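Local coordinates for lysozyme M1 (Streptomyces coelicolor, PDB 1JFX), which hydrolyses the beta-1,4 linkages between N-acetylmuramic acid and N-acetylglucosamine in bacterial peptidoglycan, including those of N,6-O-diacetylmuramic acid, at residues A[3-8]-A[26-31]; A[77-82]-A[125-130]; A[138-143]-A[161-166]; A[118-123]-A[149-154]. All coordinates share one frame; numbering follows the deposited sequence.

Interaction 1. Residues A[3-8]-A[26-31]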
loop_
_atom_site.group_PDB
_atom_site.type_symbol
_atom_site.label_atom_id
_atom_site.label_comp_id
_atom_site.label_asym_id
_atom_site.label_seq_id
_atom_site.Cartn_x
_atom_site.Cartn_y
_atom_site.Cartn_z
ATOM N N SER A 3 -13.794 -6.976 -11.541
ATOM C CA SER A 3 -15.023 -6.172 -11.495
ATOM C C SER A 3 -14.962 -4.929 -10.602
ATOM O O SER A 3 -14.091 -4.806 -9.749
ATOM C CB SER A 3 -16.199 -7.054 -11.052
ATOM O OG SER A 3 -16.179 -7.288 -9.649
ATOM N N GLY A 4 -15.906 -4.016 -10.812
ATOM C CA GLY A 4 -15.970 -2.818 -10.000
ATOM C C GLY A 4 -14.759 -1.909 -10.139
ATOM O O GLY A 4 -14.105 -1.872 -11.192
ATOM N N VAL A 5 -14.474 -1.170 -9.070
ATOM C CA VAL A 5 -13.363 -0.225 -9.043
ATOM C C VAL A 5 -12.028 -0.990 -9.047
ATOM O O VAL A 5 -11.769 -1.833 -8.187
ATOM C CB VAL A 5 -13.482 0.702 -7.807
ATOM C CG1 VAL A 5 -12.262 1.624 -7.722
ATOM C CG2 VAL A 5 -14.777 1.548 -7.914
ATOM N N GLN A 6 -11.186 -0.668 -10.025
ATOM C CA GLN A 6 -9.913 -1.365 -10.237
ATOM C C GLN A 6 -8.701 -0.451 -10.215
ATOM O O GLN A 6 -8.808 0.740 -10.493
ATOM C CB GLN A 6 -9.964 -2.063 -11.603
ATOM C CG GLN A 6 -10.954 -3.211 -11.683
ATOM C CD GLN A 6 -10.427 -4.447 -10.993
ATOM O OE1 GLN A 6 -9.284 -4.870 -11.234
ATOM N NE2 GLN A 6 -11.255 -5.046 -10.129
ATOM N N GLY A 7 -7.542 -1.023 -9.903
ATOM C CA GLY A 7 -6.325 -0.224 -9.884
ATOM C C GLY A 7 -5.096 -1.086 -10.052
ATOM O O GLY A 7 -5.197 -2.300 -10.269
ATOM N N ILE A 8 -3.932 -0.461 -9.963
ATOM C CA ILE A 8 -2.670 -1.190 -10.061
ATOM C C ILE A 8 -1.713 -0.648 -9.024
ATOM O O ILE A 8 -2.017 0.324 -8.338
ATOM C CB ILE A 8 -1.993 -1.014 -11.453
ATOM C CG1 ILE A 8 -1.691 0.468 -11.719
ATOM C CG2 ILE A 8 -2.887 -1.593 -12.561
ATOM C CD1 ILE A 8 -0.873 0.706 -13.002
ATOM N N GLY A 26 -9.128 1.921 -18.000
ATOM C CA GLY A 26 -10.198 1.780 -17.030
ATOM C C GLY A 26 -9.784 1.763 -15.568
ATOM O O GLY A 26 -10.617 1.551 -14.690
ATOM N N MET A 27 -8.504 1.970 -15.292
ATOM C CA MET A 27 -8.034 1.979 -13.909
ATOM C C MET A 27 -8.450 3.274 -13.223
ATOM O O MET A 27 -8.399 4.355 -13.828
ATOM C CB MET A 27 -6.510 1.847 -13.863
ATOM C CG MET A 27 -5.991 0.565 -14.488
ATOM S SD MET A 27 -6.643 -0.885 -13.605
ATOM C CE MET A 27 -5.902 -2.236 -14.599
ATOM N N SER A 28 -8.852 3.156 -11.962
ATOM C CA SER A 28 -9.274 4.306 -11.160
ATOM C C SER A 28 -8.213 4.767 -10.156
ATOM O O SER A 28 -8.175 5.945 -9.778
ATOM C CB SER A 28 -10.536 3.963 -10.359
ATOM O OG SER A 28 -11.636 3.638 -11.192
ATOM N N PHE A 29 -7.360 3.845 -9.720
ATOM C CA PHE A 29 -6.373 4.175 -8.703
ATOM C C PHE A 29 -5.062 3.421 -8.864
ATOM O O PHE A 29 -4.966 2.465 -9.631
ATOM C CB PHE A 29 -6.966 3.873 -7.305
ATOM C CG PHE A 29 -7.130 2.391 -7.004
ATOM C CD1 PHE A 29 -6.080 1.659 -6.450
ATOM C CD2 PHE A 29 -8.329 1.730 -7.284
ATOM C CE1 PHE A 29 -6.220 0.291 -6.184
ATOM C CE2 PHE A 29 -8.479 0.367 -7.022
ATOM C CZ PHE A 29 -7.415 -0.355 -6.469
ATOM N N ALA A 30 -4.053 3.881 -8.131
ATOM C CA ALA A 30 -2.758 3.235 -8.142
ATOM C C ALA A 30 -1.949 3.553 -6.893
ATOM O O ALA A 30 -2.057 4.639 -6.333
ATOM C CB ALA A 30 -1.955 3.662 -9.384
ATOM N N TYR A 31 -1.164 2.575 -6.451
ATOM C CA TYR A 31 -0.220 2.792 -5.363
ATOM C C TYR A 31 1.142 2.673 -6.039
ATOM O O TYR A 31 1.354 1.810 -6.893
ATOM C CB TYR A 31 -0.400 1.783 -4.232
ATOM C CG TYR A 31 -1.329 2.330 -3.166
ATOM C CD1 TYR A 31 -0.954 3.429 -2.377
ATOM C CD2 TYR A 31 -2.588 1.761 -2.949
ATOM C CE1 TYR A 31 -1.810 3.943 -1.395
ATOM C CE2 TYR A 31 -3.443 2.269 -1.973
ATOM C CZ TYR A 31 -3.052 3.354 -1.199
ATOM O OH TYR A 31 -3.892 3.830 -0.218
HETATM O O HOH W 1 -11.836 1.102 -12.279
#
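The Phe29 ring lies flat over the backbone of Gly7, whose CA sits 3.5 Å from the ring centroid and 9° off the ring normal, a CH-pi contact over the middle of one face. The lack of a side chain at Gly7 is what lets the ring settle there. Near the plane of the ring, at its edge, Val5 CG1 comes within 4.0 Å of Phe29 CD2, and the same methyl also touches Ser28 CB. Phe29 CG stands between its backbone N and carbonyl carbon (chi1 70°), which folds the ring back across the neighbouring strand. Beneath these side chains the strands 6-10 and 29-36 run parallel, as the first and second strands of a right-handed beta-alpha-beta crossover in the family 25 beta/alpha-barrel, with helix 19-24 between them. Three backbone bonds set the pairing: Ser28 N to Gln6 O (2.8 Å), Ile8 N to Phe29 O and Tyr31 N to Ile8 O. On the sheet face of Ile8 and Ala30, Ile8 CG2 meets Met27 CE at 3.7 Å, the two side chains crossing at about a right angle, while CG1 rests against Ala30 CB. Met27 bends at chi2 (-61°) and brings SD to 3.8 Å from Gly7 CA. Ahead of the Gly7-Phe29 pair, one water accepts from Gln6 N, donates to Gly26 O and hydrogen-bonds Ser28 OG.

Interaction 2. Residues A[77-82]-A[125-130]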
loop_
_atom_site.group_PDB
_atom_site.type_symbol
_atom_site.label_atom_id
_atom_site.label_comp_id
_atom_site.label_asym_id
_atom_site.label_seq_id
_atom_site.Cartn_x
_atom_site.Cartn_y
_atom_site.Cartn_z
ATOM N N ASP A 77 8.562 8.539 9.566
ATOM C CA ASP A 77 9.011 9.902 9.265
ATOM C C ASP A 77 9.732 9.922 7.909
ATOM O O ASP A 77 9.510 10.820 7.091
ATOM C CB ASP A 77 9.950 10.441 10.363
ATOM C CG ASP A 77 9.204 11.099 11.516
ATOM O OD1 ASP A 77 8.219 11.820 11.253
ATOM O OD2 ASP A 77 9.605 10.915 12.695
ATOM N N TYR A 78 10.590 8.934 7.667
ATOM C CA TYR A 78 11.321 8.852 6.407
ATOM C C TYR A 78 10.326 8.806 5.241
ATOM O O TYR A 78 10.445 9.549 4.274
ATOM C CB TYR A 78 12.219 7.605 6.413
ATOM C CG TYR A 78 12.922 7.341 5.097
ATOM C CD1 TYR A 78 13.621 8.351 4.441
ATOM C CD2 TYR A 78 12.869 6.082 4.502
ATOM C CE1 TYR A 78 14.248 8.108 3.214
ATOM C CE2 TYR A 78 13.491 5.829 3.280
ATOM C CZ TYR A 78 14.176 6.845 2.642
ATOM O OH TYR A 78 14.792 6.610 1.424
ATOM N N PHE A 79 9.328 7.938 5.357
ATOM C CA PHE A 79 8.293 7.808 4.335
ATOM C C PHE A 79 7.514 9.115 4.143
ATOM O O PHE A 79 7.330 9.590 3.018
ATOM C CB PHE A 79 7.336 6.682 4.749
ATOM C CG PHE A 79 6.162 6.482 3.821
ATOM C CD1 PHE A 79 6.336 6.357 2.440
ATOM C CD2 PHE A 79 4.883 6.335 4.353
ATOM C CE1 PHE A 79 5.238 6.072 1.599
ATOM C CE2 PHE A 79 3.792 6.056 3.545
ATOM C CZ PHE A 79 3.962 5.919 2.158
ATOM N N ALA A 80 7.059 9.702 5.246
ATOM C CA ALA A 80 6.278 10.938 5.167
ATOM C C ALA A 80 7.051 12.102 4.547
ATOM O O ALA A 80 6.445 13.005 3.957
ATOM C CB ALA A 80 5.780 11.322 6.559
ATOM N N SER A 81 8.375 12.085 4.670
ATOM C CA SER A 81 9.199 13.152 4.105
ATOM C C SER A 81 9.655 12.854 2.682
ATOM O O SER A 81 10.223 13.725 2.007
ATOM C CB SER A 81 10.446 13.370 4.964
ATOM O OG SER A 81 10.132 14.031 6.175
ATOM N N ASN A 82 9.403 11.631 2.221
ATOM C CA ASN A 82 9.869 11.240 0.900
ATOM C C ASN A 82 8.854 10.542 0.017
ATOM O O ASN A 82 9.137 9.506 -0.596
ATOM C CB ASN A 82 11.132 10.394 1.066
ATOM C CG ASN A 82 12.284 11.200 1.636
ATOM O OD1 ASN A 82 13.039 11.814 0.895
ATOM N ND2 ASN A 82 12.396 11.233 2.961
ATOM N N ALA A 125 1.249 5.403 14.430
ATOM C CA ALA A 125 1.143 6.622 15.221
ATOM C C ALA A 125 1.893 7.780 14.591
ATOM O O ALA A 125 1.366 8.896 14.523
ATOM C CB ALA A 125 1.658 6.391 16.628
ATOM N N ARG A 126 3.112 7.526 14.123
ATOM C CA ARG A 126 3.901 8.605 13.536
ATOM C C ARG A 126 3.368 9.024 12.173
ATOM O O ARG A 126 3.353 10.221 11.851
ATOM C CB ARG A 126 5.375 8.203 13.437
ATOM C CG ARG A 126 6.307 9.304 12.906
ATOM C CD ARG A 126 6.145 10.653 13.641
ATOM N NE ARG A 126 6.226 10.563 15.101
ATOM C CZ ARG A 126 7.294 10.890 15.829
ATOM N NH1 ARG A 126 8.412 11.329 15.255
ATOM N NH2 ARG A 126 7.231 10.816 17.151
ATOM N N TYR A 127 2.920 8.065 11.373
ATOM C CA TYR A 127 2.391 8.428 10.066
ATOM C C TYR A 127 1.139 9.296 10.253
ATOM O O TYR A 127 0.933 10.260 9.506
ATOM C CB TYR A 127 2.051 7.182 9.242
ATOM C CG TYR A 127 1.650 7.541 7.833
ATOM C CD1 TYR A 127 2.588 8.059 6.933
ATOM C CD2 TYR A 127 0.319 7.442 7.416
ATOM C CE1 TYR A 127 2.206 8.487 5.657
ATOM C CE2 TYR A 127 -0.071 7.859 6.143
ATOM C CZ TYR A 127 0.876 8.389 5.271
ATOM O OH TYR A 127 0.478 8.845 4.034
ATOM N N LYS A 128 0.323 8.969 11.255
ATOM C CA LYS A 128 -0.889 9.746 11.501
ATOM C C LYS A 128 -0.527 11.139 12.014
ATOM O O LYS A 128 -1.147 12.126 11.624
ATOM C CB LYS A 128 -1.807 9.032 12.501
ATOM C CG LYS A 128 -3.200 9.654 12.584
ATOM C CD LYS A 128 -4.179 8.763 13.336
ATOM C CE LYS A 128 -5.601 9.321 13.264
ATOM N NZ LYS A 128 -6.173 9.310 11.877
ATOM N N ALA A 129 0.476 11.220 12.882
ATOM C CA ALA A 129 0.899 12.521 13.399
ATOM C C ALA A 129 1.389 13.383 12.229
ATOM O O ALA A 129 1.125 14.591 12.163
ATOM C CB ALA A 129 2.013 12.344 14.433
ATOM N N ARG A 130 2.089 12.764 11.288
ATOM C CA ARG A 130 2.605 13.517 10.148
ATOM C C ARG A 130 1.565 13.943 9.115
ATOM O O ARG A 130 1.624 15.064 8.598
ATOM C CB ARG A 130 3.674 12.697 9.405
ATOM C CG ARG A 130 4.991 12.473 10.158
ATOM C CD ARG A 130 5.798 13.779 10.305
ATOM N NE ARG A 130 6.186 14.379 9.025
ATOM C CZ ARG A 130 7.299 14.110 8.355
ATOM N NH1 ARG A 130 8.185 13.230 8.821
ATOM N NH2 ARG A 130 7.534 14.747 7.201
HETATM O O HOH W 2 11.381 13.038 8.223
#
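Asp77 is shared by two arginines of the facing helix, one to each carboxylate oxygen. Its OD1 receives Arg130 NH1 at 2.8 Å, a nearly straight bond that lies in the guanidinium plane but reaches the oxygen on its anti side and somewhat out of the carboxylate plane; its OD2 receives Arg126 NH1 at 2.9 Å through the syn lone pair, with a more bent N-H (141°). The carboxylate is thus gripped from two directions, and the two positive charges would be expected to stabilise its ionised form. Arg130 spreads its donors further. NH2 gives a straight bond to Ser81 OG at 2.9 Å, and NH1 adds a weak one to Asp77 O and another to a water that also hydrogen-bonds Ser81 OG. Bends at chi2 and chi3 fold the Arg130 chain back so that one guanidinium face lies over Ala80 CB, 3.6 Å from CZ, while Asp77 and Ser81 bind at the edge. Deeper in, Phe79 CE2 packs against Tyr127 CE1 at 3.6 Å; the rings are nearly parallel yet slid so far apart that they hardly overlap. Tyr127 OH is satisfied elsewhere, by the backbone at Gly84 and Gly95. The segments 77-81 and 125-130 of helices 72-81 and 113-131 run at 33° to each other on the outside of the barrel, the aromatic pair facing inward, where Phe79 touches Thr35 of strand 29-36.

Interaction 3. Residues A[138-143]-A[161-166]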
loop_
_atom_site.group_PDB
_atom_site.type_symbol
_atom_site.label_atom_id
_atom_site.label_comp_id
_atom_site.label_asym_id
_atom_site.label_seq_id
_atom_site.Cartn_x
_atom_site.Cartn_y
_atom_site.Cartn_z
ATOM N N TYR A 138 -0.505 -3.122 3.894
ATOM C CA TYR A 138 -0.429 -4.113 2.814
ATOM C C TYR A 138 0.394 -5.265 3.352
ATOM O O TYR A 138 1.522 -5.061 3.830
ATOM C CB TYR A 138 0.276 -3.552 1.564
ATOM C CG TYR A 138 0.689 -4.624 0.548
ATOM C CD1 TYR A 138 1.886 -5.341 0.695
ATOM C CD2 TYR A 138 -0.123 -4.926 -0.555
ATOM C CE1 TYR A 138 2.261 -6.321 -0.224
ATOM C CE2 TYR A 138 0.247 -5.901 -1.488
ATOM C CZ TYR A 138 1.444 -6.598 -1.316
ATOM O OH TYR A 138 1.828 -7.561 -2.241
ATOM N N THR A 139 -0.158 -6.470 3.268
ATOM C CA THR A 139 0.550 -7.663 3.731
ATOM C C THR A 139 -0.189 -8.906 3.271
ATOM O O THR A 139 -1.203 -8.812 2.576
ATOM C CB THR A 139 0.667 -7.678 5.285
ATOM O OG1 THR A 139 1.529 -8.749 5.692
ATOM C CG2 THR A 139 -0.687 -7.866 5.944
ATOM N N THR A 140 0.356 -10.070 3.609
ATOM C CA THR A 140 -0.308 -11.327 3.293
ATOM C C THR A 140 -0.895 -11.834 4.594
ATOM O O THR A 140 -0.442 -11.466 5.674
ATOM C CB THR A 140 0.664 -12.410 2.735
ATOM O OG1 THR A 140 1.737 -12.649 3.662
ATOM C CG2 THR A 140 1.228 -11.961 1.379
ATOM N N ALA A 141 -1.902 -12.687 4.504
ATOM C CA ALA A 141 -2.492 -13.243 5.705
ATOM C C ALA A 141 -1.429 -14.045 6.472
ATOM O O ALA A 141 -1.349 -13.958 7.689
ATOM C CB ALA A 141 -3.663 -14.160 5.338
ATOM N N SER A 142 -0.620 -14.818 5.746
ATOM C CA SER A 142 0.424 -15.640 6.364
ATOM C C SER A 142 1.383 -14.811 7.189
ATOM O O SER A 142 1.695 -15.147 8.336
ATOM C CB SER A 142 1.247 -16.379 5.294
ATOM O OG SER A 142 0.504 -17.459 4.769
ATOM N N TRP A 143 1.875 -13.731 6.597
ATOM C CA TRP A 143 2.820 -12.899 7.314
ATOM C C TRP A 143 2.145 -12.250 8.520
ATOM O O TRP A 143 2.698 -12.243 9.617
ATOM C CB TRP A 143 3.403 -11.823 6.401
ATOM C CG TRP A 143 4.574 -11.134 7.015
ATOM C CD1 TRP A 143 5.897 -11.473 6.867
ATOM C CD2 TRP A 143 4.540 -10.049 7.947
ATOM N NE1 TRP A 143 6.684 -10.664 7.660
ATOM C CE2 TRP A 143 5.876 -9.785 8.334
ATOM C CE3 TRP A 143 3.511 -9.279 8.505
ATOM C CZ2 TRP A 143 6.207 -8.786 9.258
ATOM C CZ3 TRP A 143 3.843 -8.281 9.430
ATOM C CH2 TRP A 143 5.186 -8.053 9.793
ATOM N N TRP A 161 -5.028 -3.875 3.029
ATOM C CA TRP A 161 -4.788 -4.149 1.612
ATOM C C TRP A 161 -4.172 -5.550 1.603
ATOM O O TRP A 161 -3.005 -5.745 1.943
ATOM C CB TRP A 161 -3.832 -3.115 1.023
ATOM C CG TRP A 161 -3.457 -3.362 -0.411
ATOM C CD1 TRP A 161 -3.957 -4.317 -1.255
ATOM C CD2 TRP A 161 -2.474 -2.642 -1.155
ATOM N NE1 TRP A 161 -3.339 -4.234 -2.485
ATOM C CE2 TRP A 161 -2.420 -3.212 -2.446
ATOM C CE3 TRP A 161 -1.624 -1.567 -0.847
ATOM C CZ2 TRP A 161 -1.546 -2.743 -3.435
ATOM C CZ3 TRP A 161 -0.754 -1.099 -1.823
ATOM C CH2 TRP A 161 -0.720 -1.686 -3.105
ATOM N N VAL A 162 -4.981 -6.531 1.224
ATOM C CA VAL A 162 -4.550 -7.921 1.242
ATOM C C VAL A 162 -3.968 -8.404 -0.067
ATOM O O VAL A 162 -4.534 -8.169 -1.129
ATOM C CB VAL A 162 -5.732 -8.842 1.659
ATOM C CG1 VAL A 162 -6.928 -8.623 0.751
ATOM C CG2 VAL A 162 -5.288 -10.307 1.649
ATOM N N ALA A 163 -2.823 -9.073 0.023
ATOM C CA ALA A 163 -2.195 -9.641 -1.162
ATOM C C ALA A 163 -2.570 -11.119 -1.166
ATOM O O ALA A 163 -2.182 -11.851 -0.265
ATOM C CB ALA A 163 -0.669 -9.488 -1.094
ATOM N N HIS A 164 -3.350 -11.543 -2.155
ATOM C CA HIS A 164 -3.745 -12.947 -2.259
ATOM C C HIS A 164 -4.045 -13.196 -3.723
ATOM O O HIS A 164 -5.149 -12.923 -4.228
ATOM C CB HIS A 164 -4.969 -13.242 -1.387
ATOM C CG HIS A 164 -5.181 -14.701 -1.162
ATOM N ND1 HIS A 164 -6.104 -15.200 -0.264
ATOM C CD2 HIS A 164 -4.561 -15.773 -1.705
ATOM C CE1 HIS A 164 -6.037 -16.521 -0.264
ATOM N NE2 HIS A 164 -5.109 -16.894 -1.129
ATOM N N TRP A 165 -3.029 -13.698 -4.412
ATOM C CA TRP A 165 -3.142 -13.917 -5.842
ATOM C C TRP A 165 -3.842 -15.195 -6.256
ATOM O O TRP A 165 -3.795 -16.205 -5.554
ATOM C CB TRP A 165 -1.751 -13.916 -6.491
ATOM C CG TRP A 165 -0.850 -12.783 -6.072
ATOM C CD1 TRP A 165 -1.222 -11.499 -5.760
ATOM C CD2 TRP A 165 0.581 -12.813 -5.983
ATOM N NE1 TRP A 165 -0.114 -10.737 -5.489
ATOM C CE2 TRP A 165 1.005 -11.515 -5.619
ATOM C CE3 TRP A 165 1.547 -13.813 -6.179
ATOM C CZ2 TRP A 165 2.357 -11.185 -5.447
ATOM C CZ3 TRP A 165 2.890 -13.485 -6.010
ATOM C CH2 TRP A 165 3.278 -12.181 -5.648
ATOM N N GLY A 166 -4.483 -15.126 -7.415
ATOM C CA GLY A 166 -5.133 -16.285 -8.001
ATOM C C GLY A 166 -6.341 -16.922 -7.352
ATOM O O GLY A 166 -6.645 -18.076 -7.651
HETATM O O HOH W 3 -2.636 -13.548 1.843
#
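Tyr138 drives the edge of its ring into the face of the Trp161 indole, a T-shaped stack with planes at 74° and the centroid of the tyrosine ring 4.7 Å from that of the six-membered ring. The touching atom is Tyr138 CD2, which stands 3.3 Å from Trp161 CD2, over the middle of the indole. Both side chains leave the same sheet face with CG anti to the backbone N (chi1 166° for Tyr138, 176° for Trp161). Apolar contact continues toward the phenol end, where Ala163 CB lies 3.6 Å from Tyr138 CZ, and Thr140 CG2 also approaches that methyl. Backbone bonds make the parallel pairing: Thr139 N donates to Trp161 O, and Ala163 N donates to Thr139 O at 3.0 Å. After the last backbone bond a water continues the link, accepting from Ala141 N and donating to Ala163 O. Thr140 then N-caps helix 141-148, its OG1 accepting from Trp143 N at 3.1 Å. Tyr138 OH hydrogen-bonds Gln183, and the Tyr138 side chain touches Asp98 and Glu100, predicted catalytic residues, which places the contact beside the probable active site. Strands 136-139 and 160-163, linked through helix 141-148 in a beta-alpha-beta crossover, lie between strand 96-98 on one side and strand 181-185 on the other.

Interaction 4. Residues A[118-123]-A[149-154]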
loop_
_atom_site.group_PDB
_atom_site.type_symbol
_atom_site.label_atom_id
_atom_site.label_comp_id
_atom_site.label_asym_id
_atom_site.label_seq_id
_atom_site.Cartn_x
_atom_site.Cartn_y
_atom_site.Cartn_z
ATOM N N THR A 118 4.459 -3.556 18.387
ATOM C CA THR A 118 4.903 -2.220 18.767
ATOM C C THR A 118 5.416 -1.454 17.556
ATOM O O THR A 118 5.098 -0.278 17.382
ATOM C CB THR A 118 6.014 -2.299 19.830
ATOM O OG1 THR A 118 5.469 -2.876 21.023
ATOM C CG2 THR A 118 6.573 -0.900 20.158
ATOM N N TRP A 119 6.201 -2.126 16.721
ATOM C CA TRP A 119 6.768 -1.492 15.530
ATOM C C TRP A 119 5.662 -0.953 14.614
ATOM O O TRP A 119 5.726 0.190 14.134
ATOM C CB TRP A 119 7.641 -2.512 14.773
ATOM C CG TRP A 119 8.616 -1.884 13.786
ATOM C CD1 TRP A 119 9.943 -1.650 13.993
ATOM C CD2 TRP A 119 8.322 -1.398 12.463
ATOM N NE1 TRP A 119 10.502 -1.047 12.886
ATOM C CE2 TRP A 119 9.526 -0.879 11.934
ATOM C CE3 TRP A 119 7.158 -1.349 11.675
ATOM C CZ2 TRP A 119 9.599 -0.315 10.651
ATOM C CZ3 TRP A 119 7.230 -0.787 10.396
ATOM C CH2 TRP A 119 8.440 -0.278 9.902
ATOM N N ILE A 120 4.652 -1.782 14.363
ATOM C CA ILE A 120 3.538 -1.393 13.500
ATOM C C ILE A 120 2.735 -0.269 14.159
ATOM O O ILE A 120 2.330 0.689 13.502
ATOM C CB ILE A 120 2.632 -2.619 13.213
ATOM C CG1 ILE A 120 3.398 -3.631 12.353
ATOM C CG2 ILE A 120 1.344 -2.172 12.517
ATOM C CD1 ILE A 120 2.781 -5.035 12.338
ATOM N N ASN A 121 2.518 -0.372 15.463
ATOM C CA ASN A 121 1.769 0.665 16.163
ATOM C C ASN A 121 2.523 1.998 16.087
ATOM O O ASN A 121 1.918 3.065 15.906
ATOM C CB ASN A 121 1.577 0.281 17.628
ATOM C CG ASN A 121 0.504 1.103 18.294
ATOM O OD1 ASN A 121 -0.657 1.062 17.887
ATOM N ND2 ASN A 121 0.878 1.860 19.314
ATOM N N ASP A 122 3.847 1.933 16.221
ATOM C CA ASP A 122 4.672 3.132 16.167
ATOM C C ASP A 122 4.635 3.758 14.774
ATOM O O ASP A 122 4.559 4.986 14.637
ATOM C CB ASP A 122 6.123 2.816 16.553
ATOM C CG ASP A 122 6.296 2.548 18.045
ATOM O OD1 ASP A 122 5.348 2.799 18.821
ATOM O OD2 ASP A 122 7.402 2.106 18.437
ATOM N N PHE A 123 4.704 2.927 13.739
ATOM C CA PHE A 123 4.652 3.445 12.380
ATOM C C PHE A 123 3.295 4.114 12.160
ATOM O O PHE A 123 3.207 5.217 11.611
ATOM C CB PHE A 123 4.874 2.322 11.352
ATOM C CG PHE A 123 5.076 2.816 9.936
ATOM C CD1 PHE A 123 4.003 3.293 9.179
ATOM C CD2 PHE A 123 6.349 2.821 9.367
ATOM C CE1 PHE A 123 4.208 3.770 7.864
ATOM C CE2 PHE A 123 6.565 3.284 8.067
ATOM C CZ PHE A 123 5.493 3.764 7.309
ATOM N N GLY A 149 1.306 -12.656 15.411
ATOM C CA GLY A 149 0.586 -13.561 16.286
ATOM C C GLY A 149 -0.913 -13.339 16.198
ATOM O O GLY A 149 -1.598 -13.270 17.224
ATOM N N SER A 150 -1.418 -13.224 14.970
ATOM C CA SER A 150 -2.838 -13.031 14.692
ATOM C C SER A 150 -3.407 -11.860 15.486
ATOM O O SER A 150 -4.450 -11.965 16.118
ATOM C CB SER A 150 -3.615 -14.313 15.017
ATOM O OG SER A 150 -3.094 -15.410 14.281
ATOM N N TRP A 151 -2.724 -10.724 15.407
ATOM C CA TRP A 151 -3.104 -9.529 16.153
ATOM C C TRP A 151 -4.344 -8.788 15.635
ATOM O O TRP A 151 -4.465 -8.535 14.432
ATOM C CB TRP A 151 -1.887 -8.594 16.171
ATOM C CG TRP A 151 -1.978 -7.371 17.048
ATOM C CD1 TRP A 151 -2.503 -7.284 18.308
ATOM C CD2 TRP A 151 -1.420 -6.084 16.758
ATOM N NE1 TRP A 151 -2.302 -6.018 18.824
ATOM C CE2 TRP A 151 -1.638 -5.265 17.890
ATOM C CE3 TRP A 151 -0.749 -5.546 15.650
ATOM C CZ2 TRP A 151 -1.207 -3.934 17.942
ATOM C CZ3 TRP A 151 -0.320 -4.220 15.704
ATOM C CH2 TRP A 151 -0.552 -3.436 16.840
ATOM N N ASN A 152 -5.266 -8.450 16.548
ATOM C CA ASN A 152 -6.480 -7.708 16.195
ATOM C C ASN A 152 -6.315 -6.204 16.479
ATOM O O ASN A 152 -7.223 -5.413 16.238
ATOM C CB ASN A 152 -7.691 -8.220 16.999
ATOM C CG ASN A 152 -8.999 -7.512 16.616
ATOM O OD1 ASN A 152 -9.474 -7.626 15.483
ATOM N ND2 ASN A 152 -9.584 -6.779 17.563
ATOM N N GLY A 153 -5.140 -5.819 16.966
ATOM C CA GLY A 153 -4.893 -4.439 17.344
ATOM C C GLY A 153 -4.975 -3.325 16.323
ATOM O O GLY A 153 -5.050 -2.144 16.694
ATOM N N MET A 154 -4.950 -3.669 15.044
ATOM C CA MET A 154 -5.034 -2.640 14.017
ATOM C C MET A 154 -6.388 -2.646 13.341
ATOM O O MET A 154 -6.603 -1.889 12.406
ATOM C CB MET A 154 -3.942 -2.837 12.955
ATOM C CG MET A 154 -2.535 -2.802 13.506
ATOM S SD MET A 154 -2.156 -1.258 14.374
ATOM C CE MET A 154 -2.036 -0.097 12.996
HETATM O O HOH W 4 -3.120 -0.794 18.200
#
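Ile120 points from its helix toward the loop and touches Trp151 and Met154 at once. Its CB begins the contact, 4.2 Å from Trp151 CZ3. CG2, held anti to the backbone N (chi1 of CG1 -67°), reaches the rim of the same indole at CZ3, 4.1 Å away and near the ring plane, so the tryptophan presents its edge to the helix. That methyl also meets three atoms of Met154: CE at 4.0 Å, with CG and SD only slightly farther. The methionine can offer all three because it is bent at both chi2 and chi3 (-58° and -72°), which brings CG, SD and CE all near the methyl. The isoleucine side chain also packs on Trp144 and Thr148 of helix 141-148. From the next residue, Asn121 CB reaches the same indole edge at CH2, 4.4 Å away. No direct hydrogen bond joins the two segments, but one water donates to both Asn121 OD1 and Gly153 O. Within the loop, Gly153 CA lies 3.3 Å above the Trp151 ring plane, offset toward its rim, which tucks the chain under the indole. The loop leads from helix 141-148 to strand 160-163 and packs against helix 113-131; Met154 touches Trp144 on the former helix and His124 on the latter.

From the N terminus, interaction 1 comes first and closes the short strand-helix-strand excursion between 3-8 and 26-31. It is complete before the others begin. Interaction 2 then spans the longer stretch from helix 72-81 to helix 113-131. Interaction 4 starts on that second helix, before 125-130, and so crosses interaction 2; ending at 149-154, it also crosses interaction 3, which closes the unit from 138-143 to 161-166. Interactions 1 and 3 join parallel strands of one sheet and touch through Tyr31 and Trp161, whereas 2 and 4 bind outer elements to helix 113-131 and meet where Phe79 packs on Phe123.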